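Side-chain contacts in SidF, inhibitor of growth family, member 3 (PDB 4FYE), which is a Legionella phosphoinositide phosphatase that probably removes the 3-phosphate from phosphatidylinositol 3,4,5-trisphosphate: residues A[396-399]-A[400-404]; A[305-308]-A[309-313]; A[578-581]-A[582-586]. The protein carries 1 engineered substitution. One frame throughout, in Å; residues are numbered along the deposited sequence.

Contact 1. Residues A[396-399]-A[400-404]; sequences IQTG and SNTEV
Thr398 and Val404 meet through their methyl groups, while Gly399 carries the chain into the reversal that brings them together. The Thr398 methyl, CG2, rests against both branches of Val404, 3.8 Å from CG1 and nearly as close to CG2, with the two side chains at about a right angle. Ile343 of helix 335-349 lies against Thr398, and Lys344 and Val347 of the same helix against Val404. Thr398 OG1 lies between its own backbone N and carbonyl carbon (chi1 66°), which turns the hydroxyl toward Thr402 and leaves the methyl for the valine. The hydroxyls form a very short hydrogen bond, OG1 of Thr398 to OG1 of Thr402, 2.5 Å, the direction of the proton being undetermined.

Behind these side chains the backbone holds the two arms in register. Ile396 N bonds Val404 O at 2.8 Å, and Val404 N returns the bond to Ile396 O. Thr402 O accepts Thr398 N at 2.9 Å and, weakly, Gly399 N. A type I turn runs from Gly399 to Thr402, closed by a weak bond from Thr402 N to Gly399 O; at its exposed corner Ser400 OG is hydrogen-bonded to Glu336. The two strands and the short turn between them make a tight beta hairpin, 391-399 with 402-416, in which 391-399 is an outermost strand of a four-stranded mixed sheet.

Contact 2. Residues A[305-308]-A[309-313]; sequences LAQR and QIDRM
The C-terminal turn of helix 284-311 is where Arg308 and Arg312, one helical turn apart, stack their guanidinium groups in an i to i+4 pair. The planes are only 9° apart and the centres 4.3 Å, an offset stack in which Arg312 NE lies over one face of the Arg308 group, toward its rim, 3.5 Å from Arg308 NH1. The side chains run alongside each other and point the same way, and their stems also touch, with Arg312 CD 3.6 Å from Arg308 CG. Different first torsions bring this about: in Arg308, CG is anti to the backbone N (chi1 164°), whereas in Arg312 it sits beside the N, and both chains then bend at chi3.

Acidic partners probably account for how two cationic groups can lie so close. Asp265 forms salt bridges to both, through OD1 to Arg308 NH1 and through OD2 to Arg312 NH1, and Asp639 takes Arg312 NH2. The carboxylate of Asp265 thus bridges the stacked pair and probably offsets much of its charge.

Beneath the stack the helix is closing. Regular backbone bonds run from Gln309 N to Leu305 O and onward to Arg312 N on Arg308 O (2.9 Å), and Met313 N then turns to Ile310 O, three residues back. On the flank, Gln309 NE2 is hydrogen-bonded to Ser353 O, at the start of strand 353-360. Asp311 folds its carboxylate back along the helix, CG beside its own N, while OD2 makes a salt bridge to Arg248; its other oxygen, OD1, comes within 3.0 Å of Gln307 O, a close approach of two acceptors that share no hydrogen.

Contact 3. Residues A[578-581]-A[582-586]; sequences QISP and VIQNK
Ile579 and Ile583 lean across each other at a slant, one turn apart, with CG2 of Ile579 against CD1 of Ile583 at 3.4 Å, a tight methyl contact. The outer part of Ile583 is stretched (chi2 170°), which carries CD1 back over the preceding turn. Leu596 of helix 590-614 touches both isoleucines, so the pair forms part of the side that packs on the next helix.

A second pair lies elsewhere on the same turns: Ser580 OG, anti to its own backbone N, comes 3.1 Å from Gln584 OE1, which reaches it on an extended chain. The serine hydroxyl is hydrogen-bonded to Asp672.

This is the proline-kinked C-terminal end of the long helix 522-583. Pro581 has no N-H to offer the turn before it, and Val582 sets CG2 against Gln578 O, 3.6 Å away. Two i to i+4 bonds span the proline: Ile583 N to Ile579 O at 2.9 Å, and Gln584 N to Ser580 O at the same length. Then the spacing tightens, and Asn585 N bonds Val582 O at 3.1 Å as the chain leaves the helix.

Overall arrangement
The three contacts show how one local device, side chains a few residues apart, takes its chemistry from its surroundings. Contacts 1 and 2, centres about 13 Å apart, touch: Gln307 NE2 probably bonds Gln397 O, and Ile396 packs on Ala306, joining hairpin to helix. Contact 2, nearest the centre of the chain, relies on charged groups in a largely enclosed setting, bridged by aspartates. Contact 1 mixes a largely buried strand with an exposed turn and uses backbone bonds and methyl packing. Contact 3 is peripheral, farthest from the chain's centre and mixed in exposure; like contact 2 it ends a helix, but an isoleucine pair and a serine hydrogen bond stand where contact 2 has salt bridges.

Contact 1. Residues A[396-399]-A[400-404]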
loop_
_atom_site.group_PDB
_atom_site.type_symbol
_atom_site.label_atom_id
_atom_site.label_comp_id
_atom_site.label_asym_id
_atom_site.label_seq_id
_atom_site.Cartn_x
_atom_site.Cartn_y
_atom_site.Cartn_z
ATOM N N ILE A 396 14.113 -10.916 12.747
ATOM C CA ILE A 396 13.866 -11.517 11.473
ATOM C C ILE A 396 13.394 -12.908 11.796
ATOM O O ILE A 396 14.110 -13.657 12.470
ATOM C CB ILE A 396 15.178 -11.586 10.628
ATOM C CG1 ILE A 396 15.654 -10.173 10.233
ATOM C CG2 ILE A 396 15.061 -12.529 9.419
ATOM C CD1 ILE A 396 14.944 -9.640 9.058
ATOM N N GLN A 397 12.205 -13.247 11.315
ATOM C CA GLN A 397 11.738 -14.646 11.368
ATOM C C GLN A 397 12.536 -15.587 10.461
ATOM O O GLN A 397 12.520 -15.400 9.242
ATOM C CB GLN A 397 10.316 -14.715 10.853
ATOM C CG GLN A 397 9.265 -14.157 11.746
ATOM C CD GLN A 397 9.419 -14.704 13.129
ATOM O OE1 GLN A 397 9.748 -13.950 14.061
ATOM N NE2 GLN A 397 9.247 -16.031 13.276
ATOM N N THR A 398 13.168 -16.622 11.015
ATOM C CA THR A 398 13.943 -17.585 10.211
ATOM C C THR A 398 13.150 -18.836 9.849
ATOM O O THR A 398 13.295 -19.387 8.770
ATOM C CB THR A 398 15.240 -18.030 10.916
ATOM O OG1 THR A 398 14.905 -18.763 12.086
ATOM C CG2 THR A 398 16.111 -16.835 11.308
ATOM N N GLY A 399 12.326 -19.284 10.785
ATOM C CA GLY A 399 11.499 -20.446 10.612
ATOM C C GLY A 399 10.288 -20.262 11.502
ATOM O O GLY A 399 10.103 -19.194 12.121
ATOM N N SER A 400 9.457 -21.298 11.583
ATOM C CA SER A 400 8.182 -21.170 12.305
ATOM C C SER A 400 8.382 -21.104 13.829
ATOM O O SER A 400 7.541 -20.589 14.521
ATOM C CB SER A 400 7.153 -22.233 11.880
ATOM O OG SER A 400 7.517 -23.479 12.431
ATOM N N ASN A 401 9.511 -21.555 14.344
ATOM C CA ASN A 401 9.745 -21.391 15.768
ATOM C C ASN A 401 11.046 -20.674 16.099
ATOM O O ASN A 401 11.566 -20.823 17.194
ATOM C CB ASN A 401 9.707 -22.762 16.456
ATOM C CG ASN A 401 9.145 -22.700 17.877
ATOM O OD1 ASN A 401 8.888 -21.617 18.420
ATOM N ND2 ASN A 401 8.958 -23.873 18.490
ATOM N N THR A 402 11.576 -19.895 15.163
ATOM C CA THR A 402 12.951 -19.388 15.294
ATOM C C THR A 402 13.059 -17.984 14.731
ATOM O O THR A 402 12.502 -17.682 13.685
ATOM C CB THR A 402 13.970 -20.233 14.481
ATOM O OG1 THR A 402 13.457 -20.435 13.150
ATOM C CG2 THR A 402 14.298 -21.593 15.153
ATOM N N GLU A 403 13.848 -17.158 15.382
ATOM C CA GLU A 403 14.068 -15.825 14.872
ATOM C C GLU A 403 15.468 -15.358 15.247
ATOM O O GLU A 403 16.097 -15.966 16.098
ATOM C CB GLU A 403 13.015 -14.892 15.444
ATOM C CG GLU A 403 13.124 -14.812 16.952
ATOM C CD GLU A 403 11.965 -14.102 17.619
ATOM O OE1 GLU A 403 12.160 -13.641 18.749
ATOM O OE2 GLU A 403 10.863 -14.012 17.054
ATOM N N VAL A 404 15.960 -14.294 14.611
ATOM C CA VAL A 404 17.264 -13.703 14.953
ATOM C C VAL A 404 17.155 -12.209 15.022
ATOM O O VAL A 404 16.255 -11.624 14.408
ATOM C CB VAL A 404 18.376 -14.143 13.946
ATOM C CG1 VAL A 404 18.527 -15.674 13.999
ATOM C CG2 VAL A 404 18.068 -13.710 12.509
#

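Contact 2. Residues A[305-308]-A[309-313]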
loop_
_atom_site.group_PDB
_atom_site.type_symbol
_atom_site.label_atom_id
_atom_site.label_comp_id
_atom_site.label_asym_id
_atom_site.label_seq_id
_atom_site.Cartn_x
_atom_site.Cartn_y
_atom_site.Cartn_z
ATOM N N LEU A 305 10.072 -4.344 5.984
ATOM C CA LEU A 305 10.783 -4.329 4.729
ATOM C C LEU A 305 11.940 -5.318 4.701
ATOM O O LEU A 305 12.215 -5.969 3.678
ATOM C CB LEU A 305 11.280 -2.957 4.428
ATOM C CG LEU A 305 10.308 -1.779 4.301
ATOM C CD1 LEU A 305 10.791 -0.883 3.208
ATOM C CD2 LEU A 305 8.837 -2.023 4.054
ATOM N N ALA A 306 12.602 -5.516 5.835
ATOM C CA ALA A 306 13.738 -6.449 5.874
ATOM C C ALA A 306 13.267 -7.867 5.632
ATOM O O ALA A 306 13.948 -8.629 4.973
ATOM C CB ALA A 306 14.457 -6.362 7.206
ATOM N N GLN A 307 12.098 -8.233 6.186
ATOM C CA GLN A 307 11.500 -9.595 5.975
ATOM C C GLN A 307 11.149 -9.742 4.506
ATOM O O GLN A 307 11.355 -10.811 3.965
ATOM C CB GLN A 307 10.222 -9.874 6.871
ATOM C CG GLN A 307 9.904 -11.382 7.120
ATOM C CD GLN A 307 10.826 -12.086 8.147
ATOM O OE1 GLN A 307 11.024 -11.616 9.278
ATOM N NE2 GLN A 307 11.366 -13.240 7.773
ATOM N N ARG A 308 10.585 -8.706 3.859
ATOM C CA ARG A 308 10.254 -8.834 2.430
ATOM C C ARG A 308 11.603 -9.166 1.676
ATOM O O ARG A 308 11.660 -10.043 0.832
ATOM C CB ARG A 308 9.582 -7.560 1.849
ATOM C CG ARG A 308 9.579 -7.519 0.303
ATOM C CD ARG A 308 8.647 -6.433 -0.403
ATOM N NE ARG A 308 9.617 -5.562 -0.841
ATOM C CZ ARG A 308 10.046 -5.287 -2.040
ATOM N NH1 ARG A 308 9.400 -5.551 -3.180
ATOM N NH2 ARG A 308 11.093 -4.513 -2.002
ATOM N N GLN A 309 12.684 -8.494 2.064
ATOM C CA GLN A 309 13.922 -8.638 1.383
ATOM C C GLN A 309 14.393 -10.076 1.533
ATOM O O GLN A 309 14.836 -10.652 0.564
ATOM C CB GLN A 309 14.924 -7.624 1.934
ATOM C CG GLN A 309 16.210 -7.509 1.143
ATOM C CD GLN A 309 17.047 -6.318 1.575
ATOM O OE1 GLN A 309 18.030 -6.482 2.271
ATOM N NE2 GLN A 309 16.618 -5.106 1.194
ATOM N N ILE A 310 14.262 -10.682 2.717
ATOM C CA ILE A 310 14.600 -12.085 2.885
ATOM C C ILE A 310 13.687 -13.021 1.996
ATOM O O ILE A 310 14.191 -14.000 1.358
ATOM C CB ILE A 310 14.587 -12.518 4.382
ATOM C CG1 ILE A 310 15.910 -12.239 5.126
ATOM C CG2 ILE A 310 14.472 -14.041 4.494
ATOM C CD1 ILE A 310 16.408 -10.841 5.170
ATOM N N ASP A 311 12.371 -12.733 1.955
ATOM C CA ASP A 311 11.394 -13.492 1.145
ATOM C C ASP A 311 11.784 -13.508 -0.324
ATOM O O ASP A 311 11.424 -14.427 -1.054
ATOM C CB ASP A 311 10.030 -12.752 1.108
ATOM C CG ASP A 311 9.319 -12.768 2.406
ATOM O OD1 ASP A 311 9.903 -13.374 3.368
ATOM O OD2 ASP A 311 8.188 -12.160 2.463
ATOM N N ARG A 312 12.345 -12.399 -0.788
ATOM C CA ARG A 312 12.701 -12.281 -2.179
ATOM C C ARG A 312 14.013 -12.999 -2.481
ATOM O O ARG A 312 14.442 -12.985 -3.609
ATOM C CB ARG A 312 12.749 -10.819 -2.600
ATOM C CG ARG A 312 11.326 -10.300 -2.713
ATOM C CD ARG A 312 11.083 -8.799 -2.662
ATOM N NE ARG A 312 11.919 -7.994 -3.555
ATOM C CZ ARG A 312 11.741 -7.994 -4.861
ATOM N NH1 ARG A 312 10.785 -8.759 -5.360
ATOM N NH2 ARG A 312 12.462 -7.232 -5.643
ATOM N N MET A 313 14.648 -13.623 -1.503
ATOM C CA MET A 313 15.792 -14.484 -1.830
ATOM C C MET A 313 15.521 -15.979 -1.875
ATOM O O MET A 313 14.880 -16.572 -0.974
ATOM C CB MET A 313 16.956 -14.183 -0.914
ATOM C CG MET A 313 17.340 -12.715 -1.125
ATOM S SD MET A 313 18.818 -12.196 -0.291
ATOM C CE MET A 313 18.186 -12.266 1.334
#

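Contact 3. Residues A[578-581]-A[582-586]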
loop_
_atom_site.group_PDB
_atom_site.type_symbol
_atom_site.label_atom_id
_atom_site.label_comp_id
_atom_site.label_asym_id
_atom_site.label_seq_id
_atom_site.Cartn_x
_atom_site.Cartn_y
_atom_site.Cartn_z
ATOM N N GLN A 578 16.118 1.242 -31.171
ATOM C CA GLN A 578 17.192 0.255 -31.303
ATOM C C GLN A 578 17.036 -0.949 -30.372
ATOM O O GLN A 578 17.488 -2.053 -30.672
ATOM C CB GLN A 578 18.592 0.898 -31.199
ATOM C CG GLN A 578 19.248 0.973 -29.821
ATOM C CD GLN A 578 20.739 1.352 -29.888
ATOM O OE1 GLN A 578 21.310 1.864 -28.921
ATOM N NE2 GLN A 578 21.369 1.110 -31.038
ATOM N N ILE A 579 16.344 -0.726 -29.270
ATOM C CA ILE A 579 16.246 -1.669 -28.164
ATOM C C ILE A 579 15.172 -2.711 -28.449
ATOM O O ILE A 579 15.358 -3.913 -28.276
ATOM C CB ILE A 579 16.052 -0.809 -26.864
ATOM C CG1 ILE A 579 17.420 -0.585 -26.197
ATOM C CG2 ILE A 579 14.973 -1.270 -25.889
ATOM C CD1 ILE A 579 18.413 -1.700 -26.424
ATOM N N SER A 580 14.036 -2.226 -28.910
ATOM C CA SER A 580 12.858 -3.070 -29.029
ATOM C C SER A 580 13.174 -4.313 -29.848
ATOM O O SER A 580 13.039 -5.427 -29.319
ATOM C CB SER A 580 11.682 -2.303 -29.628
ATOM O OG SER A 580 10.617 -3.192 -29.885
ATOM N N PRO A 581 13.630 -4.121 -31.114
ATOM C CA PRO A 581 13.792 -5.226 -32.058
ATOM C C PRO A 581 14.789 -6.259 -31.539
ATOM O O PRO A 581 14.659 -7.439 -31.884
ATOM C CB PRO A 581 14.334 -4.539 -33.328
ATOM C CG PRO A 581 15.083 -3.351 -32.810
ATOM C CD PRO A 581 14.247 -2.882 -31.637
ATOM N N VAL A 582 15.758 -5.813 -30.721
ATOM C CA VAL A 582 16.676 -6.723 -30.038
ATOM C C VAL A 582 15.929 -7.470 -28.956
ATOM O O VAL A 582 16.151 -8.658 -28.740
ATOM C CB VAL A 582 17.914 -6.022 -29.425
ATOM C CG1 VAL A 582 18.746 -7.014 -28.599
ATOM C CG2 VAL A 582 18.790 -5.411 -30.516
ATOM N N ILE A 583 15.027 -6.789 -28.280
ATOM C CA ILE A 583 14.338 -7.440 -27.173
ATOM C C ILE A 583 13.476 -8.596 -27.715
ATOM O O ILE A 583 13.476 -9.725 -27.178
ATOM C CB ILE A 583 13.539 -6.407 -26.331
ATOM C CG1 ILE A 583 14.526 -5.562 -25.506
ATOM C CG2 ILE A 583 12.480 -7.092 -25.465
ATOM C CD1 ILE A 583 13.920 -4.359 -24.818
ATOM N N GLN A 584 12.779 -8.311 -28.811
ATOM C CA GLN A 584 11.919 -9.288 -29.452
ATOM C C GLN A 584 12.695 -10.386 -30.215
ATOM O O GLN A 584 12.094 -11.329 -30.734
ATOM C CB GLN A 584 10.957 -8.560 -30.376
ATOM C CG GLN A 584 10.326 -7.344 -29.717
ATOM C CD GLN A 584 9.110 -6.845 -30.463
ATOM O OE1 GLN A 584 9.017 -5.662 -30.790
ATOM N NE2 GLN A 584 8.163 -7.745 -30.738
ATOM N N ASN A 585 14.022 -10.268 -30.277
ATOM C CA ASN A 585 14.874 -11.279 -30.937
ATOM C C ASN A 585 14.745 -12.627 -30.226
ATOM O O ASN A 585 15.129 -12.763 -29.053
ATOM C CB ASN A 585 16.354 -10.820 -30.983
ATOM C CG ASN A 585 17.248 -11.726 -31.823
ATOM O OD1 ASN A 585 17.330 -11.590 -33.051
ATOM N ND2 ASN A 585 17.963 -12.623 -31.153
ATOM N N LYS A 586 14.213 -13.617 -30.942
ATOM C CA LYS A 586 13.992 -14.947 -30.368
ATOM C C LYS A 586 15.283 -15.619 -29.821
ATOM O O LYS A 586 15.224 -16.710 -29.241
ATOM C CB LYS A 586 13.160 -15.845 -31.328
ATOM C CG LYS A 586 13.831 -16.388 -32.599
ATOM C CD LYS A 586 14.067 -17.903 -32.520
ATOM C CE LYS A 586 13.929 -18.591 -33.873
ATOM N NZ LYS A 586 15.166 -18.525 -34.704
#